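Local coordinates for hypothetical protein jhp0584 (Helicobacter pylori J99, PDB 4R7K), which is of unknown function but belongs to the SRPBCC family, whose helix-grip fold commonly forms a cavity that binds hydrophobic ligands, at residues Trp141-Glu144 with Arg150-Ile153; His63-Ser68 with Phe112-Ala117. All coordinates share one frame; numbering follows the deposited sequence.

Contact 1. Residues Trp141-Glu144 with Arg150-Ile153; sequences WLVE and RVRI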
# COMPACT_ATOMS: atom_id res chain seq x y z
N TRP A 141 9.33 2.23 20.76
CA TRP A 141 10.15 1.26 20.11
C TRP A 141 10.72 0.31 21.13
O TRP A 141 11.09 0.72 22.26
CB TRP A 141 11.34 1.94 19.41
CG TRP A 141 11.04 2.90 18.30
CD1 TRP A 141 10.62 4.20 18.44
CD2 TRP A 141 11.20 2.68 16.89
NE1 TRP A 141 10.50 4.78 17.19
CE2 TRP A 141 10.85 3.87 16.23
CE3 TRP A 141 11.64 1.58 16.12
CZ2 TRP A 141 10.86 3.99 14.84
CZ3 TRP A 141 11.63 1.70 14.73
CH2 TRP A 141 11.28 2.89 14.11
N LEU A 142 10.85 -0.94 20.70
CA LEU A 142 11.48 -1.98 21.49
C LEU A 142 12.34 -2.80 20.56
O LEU A 142 11.83 -3.46 19.65
CB LEU A 142 10.43 -2.85 22.18
CG LEU A 142 10.95 -3.73 23.34
CD1 LEU A 142 9.76 -4.18 24.19
CD2 LEU A 142 11.71 -4.92 22.77
N VAL A 143 13.66 -2.74 20.79
CA VAL A 143 14.64 -3.49 19.99
C VAL A 143 15.27 -4.50 20.96
O VAL A 143 15.73 -4.10 22.03
CB VAL A 143 15.75 -2.57 19.42
CG1 VAL A 143 16.73 -3.39 18.57
CG2 VAL A 143 15.19 -1.45 18.56
N GLU A 144 15.27 -5.79 20.60
CA GLU A 144 15.87 -6.79 21.45
C GLU A 144 16.49 -7.97 20.75
O GLU A 144 16.10 -8.37 19.63
CB GLU A 144 14.88 -7.31 22.51
CG GLU A 144 13.70 -8.05 21.94
CD GLU A 144 12.78 -8.60 23.03
OE1 GLU A 144 13.27 -8.79 24.18
OE2 GLU A 144 11.58 -8.84 22.75
N ARG A 150 19.05 -13.59 16.34
CA ARG A 150 17.97 -12.86 15.70
C ARG A 150 17.73 -11.58 16.50
O ARG A 150 17.95 -11.55 17.70
CB ARG A 150 16.67 -13.68 15.70
CG ARG A 150 16.71 -14.99 14.92
CD ARG A 150 15.37 -15.71 15.11
NE ARG A 150 15.17 -16.09 16.49
CZ ARG A 150 13.99 -16.12 17.10
NH1 ARG A 150 12.90 -15.75 16.47
NH2 ARG A 150 13.91 -16.47 18.38
N VAL A 151 17.28 -10.54 15.82
CA VAL A 151 16.94 -9.29 16.48
C VAL A 151 15.51 -8.96 16.13
O VAL A 151 15.10 -9.09 14.96
CB VAL A 151 17.88 -8.15 16.04
CG1 VAL A 151 17.34 -6.80 16.45
CG2 VAL A 151 19.29 -8.38 16.58
N ARG A 152 14.74 -8.59 17.16
CA ARG A 152 13.38 -8.13 17.02
C ARG A 152 13.30 -6.62 17.12
O ARG A 152 13.94 -6.00 17.98
CB ARG A 152 12.53 -8.72 18.14
CG ARG A 152 11.08 -8.23 18.19
CD ARG A 152 10.42 -8.83 19.42
NE ARG A 152 8.97 -8.58 19.52
CZ ARG A 152 8.31 -8.39 20.66
NH1 ARG A 152 8.96 -8.35 21.81
NH2 ARG A 152 6.99 -8.20 20.64
N ILE A 153 12.54 -6.01 16.20
CA ILE A 153 12.26 -4.60 16.23
C ILE A 153 10.74 -4.41 16.24
O ILE A 153 10.06 -4.73 15.26
CB ILE A 153 12.87 -3.82 15.03
CG1 ILE A 153 14.33 -4.17 14.84
CG2 ILE A 153 12.71 -2.32 15.27
CD1 ILE A 153 14.96 -3.64 13.56
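Ile-153 meets Trp-141 and Val-143 through a single methyl, CG2. That methyl lies at the edge of the Trp-141 indole, near its plane, with Ile-153 CG2 4.1 Å from Trp-141 CE3. Ile-153 CG2 also touches Val-143 CG2 at 4.2 Å. The other branch of Val-143, CG1, stands anti to the backbone N (chi1 -178°) and meets Val-151 CG1 at 4.1 Å. All four side chains lie on the sheet face packed by helices 57-65 and 174-190; Val-60 and Leu-183 are among the residues that reach them. The two segments belong to neighbouring strands of a beta hairpin, 136-146 and 150-160, in the antiparallel sheet of the SRPBCC (helix-grip) fold. Val-143 and Ile-153 form a non-hydrogen-bonded pair. Glu-144 and Arg-152 form the hydrogen-bonded pair next to it, with Glu-144 N to Arg-152 O at 2.9 Å and Arg-152 N to Glu-144 O at 2.8 Å. Their side chains run side by side on the other face of the sheet. The arginine is fully extended from CG to NE, which carries its NH1 to Glu-144 OE2 at 2.8 Å in a salt bridge. The carboxylate oxygen sits in the guanidinium plane, although the two planes are turned 31° apart. Further polar partners pin both ends: Glu-49 pairs with Arg-152 NE, and Asn-29 bonds both Arg-152 NH1 and Glu-144 OE1.

Contact 2. Residues His63-Ser68 with Phe112-Ala117; sequences HLRDAS and FELKDA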
# COMPACT_ATOMS: atom_id res chain seq x y z
N HIS A 63 21.50 3.05 14.60
CA HIS A 63 20.80 3.66 13.46
C HIS A 63 19.40 4.15 13.78
O HIS A 63 18.83 4.93 13.00
CB HIS A 63 20.78 2.74 12.26
CG HIS A 63 22.12 2.49 11.68
ND1 HIS A 63 22.47 1.29 11.11
CD2 HIS A 63 23.21 3.29 11.57
CE1 HIS A 63 23.71 1.35 10.68
NE2 HIS A 63 24.19 2.55 10.96
N LEU A 64 18.86 3.71 14.90
CA LEU A 64 17.57 4.20 15.36
C LEU A 64 17.78 5.42 16.25
O LEU A 64 17.12 6.44 16.06
CB LEU A 64 16.82 3.13 16.15
CG LEU A 64 15.54 3.63 16.81
CD1 LEU A 64 14.56 4.12 15.74
CD2 LEU A 64 14.90 2.52 17.62
N ARG A 65 18.68 5.32 17.23
CA ARG A 65 18.99 6.45 18.12
C ARG A 65 19.64 7.66 17.43
O ARG A 65 19.42 8.80 17.83
CB ARG A 65 19.95 6.04 19.23
CG ARG A 65 19.39 5.14 20.30
CD ARG A 65 20.48 5.01 21.37
NE ARG A 65 20.67 6.27 22.11
CZ ARG A 65 21.65 6.52 22.98
NH1 ARG A 65 22.60 5.62 23.21
NH2 ARG A 65 21.68 7.69 23.61
N ASP A 66 20.53 7.41 16.49
CA ASP A 66 21.17 8.55 15.82
C ASP A 66 20.29 8.94 14.64
O ASP A 66 20.38 8.40 13.54
CB ASP A 66 22.60 8.25 15.42
CG ASP A 66 23.29 9.45 14.79
OD1 ASP A 66 22.64 10.42 14.38
OD2 ASP A 66 24.49 9.39 14.67
N ALA A 67 19.43 9.91 14.90
CA ALA A 67 18.45 10.36 13.94
C ALA A 67 19.03 10.91 12.65
O ALA A 67 18.28 11.09 11.70
CB ALA A 67 17.52 11.39 14.59
N SER A 68 20.33 11.20 12.60
CA SER A 68 20.95 11.65 11.35
C SER A 68 20.89 10.54 10.27
O SER A 68 20.94 10.83 9.09
CB SER A 68 22.41 12.12 11.55
OG SER A 68 23.27 11.04 11.86
N PHE A 112 13.85 6.20 27.67
CA PHE A 112 15.10 5.73 27.12
C PHE A 112 15.77 4.80 28.13
O PHE A 112 16.22 5.24 29.20
CB PHE A 112 16.06 6.87 26.76
CG PHE A 112 17.38 6.36 26.27
CD1 PHE A 112 17.50 5.89 24.99
CD2 PHE A 112 18.47 6.29 27.11
CE1 PHE A 112 18.68 5.35 24.54
CE2 PHE A 112 19.67 5.76 26.66
CZ PHE A 112 19.77 5.28 25.38
N GLU A 113 15.84 3.53 27.78
CA GLU A 113 16.49 2.55 28.63
C GLU A 113 17.23 1.58 27.72
O GLU A 113 16.61 0.82 26.96
CB GLU A 113 15.46 1.82 29.48
CG GLU A 113 16.10 0.85 30.46
CD GLU A 113 15.10 0.25 31.45
OE1 GLU A 113 15.51 -0.09 32.59
OE2 GLU A 113 13.91 0.13 31.11
N LEU A 114 18.55 1.62 27.77
CA LEU A 114 19.37 0.78 26.91
C LEU A 114 20.18 -0.17 27.76
O LEU A 114 20.99 0.26 28.57
CB LEU A 114 20.30 1.64 26.06
CG LEU A 114 21.32 0.89 25.17
CD1 LEU A 114 20.64 -0.05 24.18
CD2 LEU A 114 22.22 1.87 24.44
N LYS A 115 19.95 -1.46 27.54
CA LYS A 115 20.66 -2.53 28.24
C LYS A 115 21.44 -3.33 27.18
O LYS A 115 21.29 -3.09 25.97
CB LYS A 115 19.68 -3.42 29.01
CG LYS A 115 18.82 -2.61 29.98
CD LYS A 115 18.30 -3.42 31.16
CE LYS A 115 17.22 -4.40 30.77
NZ LYS A 115 16.95 -5.32 31.91
N ASP A 116 22.27 -4.27 27.64
CA ASP A 116 23.08 -5.09 26.72
C ASP A 116 22.25 -5.79 25.64
O ASP A 116 22.74 -6.03 24.56
CB ASP A 116 23.83 -6.20 27.49
CG ASP A 116 24.97 -5.66 28.36
OD1 ASP A 116 25.32 -4.47 28.22
OD2 ASP A 116 25.52 -6.44 29.16
N ALA A 117 21.01 -6.14 25.93
CA ALA A 117 20.22 -6.89 24.96
C ALA A 117 18.82 -6.36 24.67
O ALA A 117 18.07 -7.03 24.00
CB ALA A 117 20.13 -8.34 25.40
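Arg-65 and Phe-112 make most of this small contact, with the end of the Phe-112 ring set against one face of the guanidinium. Phe-112 CZ lies over the centre of that group, 3.3 Å from Arg-65 CZ. Phe-112 CE1 comes equally near to Arg-65 NE, at 3.3 Å. The guanidinium and ring planes are 42° apart, so this is not a parallel stack. The side chains cross at about a right angle. Leu-114 adds a lighter touch, with its CD2 4.0 Å from Arg-65 NH1. No hydrogen bond joins the two segments.

The arginine chain is bent at chi3 (69°), which turns the flat group across the end of the ring. Arg-65 NH2 donates to the carbonyl of Leu-90, and this bond helps to fix the guanidinium against the ring. A backbone bond between Arg-65 and Leu-90 ties down the same residue. Phe-112 is backed by Leu-119 and Leu-121 of the adjacent strand 118-126, and Leu-114 leans on Phe-57 and Val-61 of helix 57-65.

Beyond Arg-65 the chain leaves the helix at Asp-66. Asp-66 OD1 accepts from Ser-68 N at 3.0 Å and from Ser-68 OG at 2.7 Å, both from the same face of the carboxylate. Thr-88 OG1 also bonds this oxygen. The bond from Ser-68 N closes an Asx turn just after the helix. The C-terminal end of helix 57-65, one of the short helices that follow the first strand of the sheet, thus lies against strand 103-114. This is consistent with the helix-grip fold, in which the sheet curves round a long C-terminal helix, here 174-190.

Contact 1 is buried and contact 2 lies at the surface, yet both reach the same antiparallel sheet. Contact 1 joins two adjacent strands, and its polar pair, Glu-144 with Arg-152, is oppositely charged and forms a salt bridge on the face away from helix 57-65. Contact 2 joins that helix to a strand two places across the sheet from 136-146. It relies on a guanidinium lying against an aromatic ring, with its polar anchor outside both segments. The two meet through the helix: Leu-64, beside Arg-65, places CD2 3.7 Å from Trp-141 CE3 and also touches Val-143. A second meeting point is Glu-144 CB, which packs against Ala-117 O at 3.5 Å.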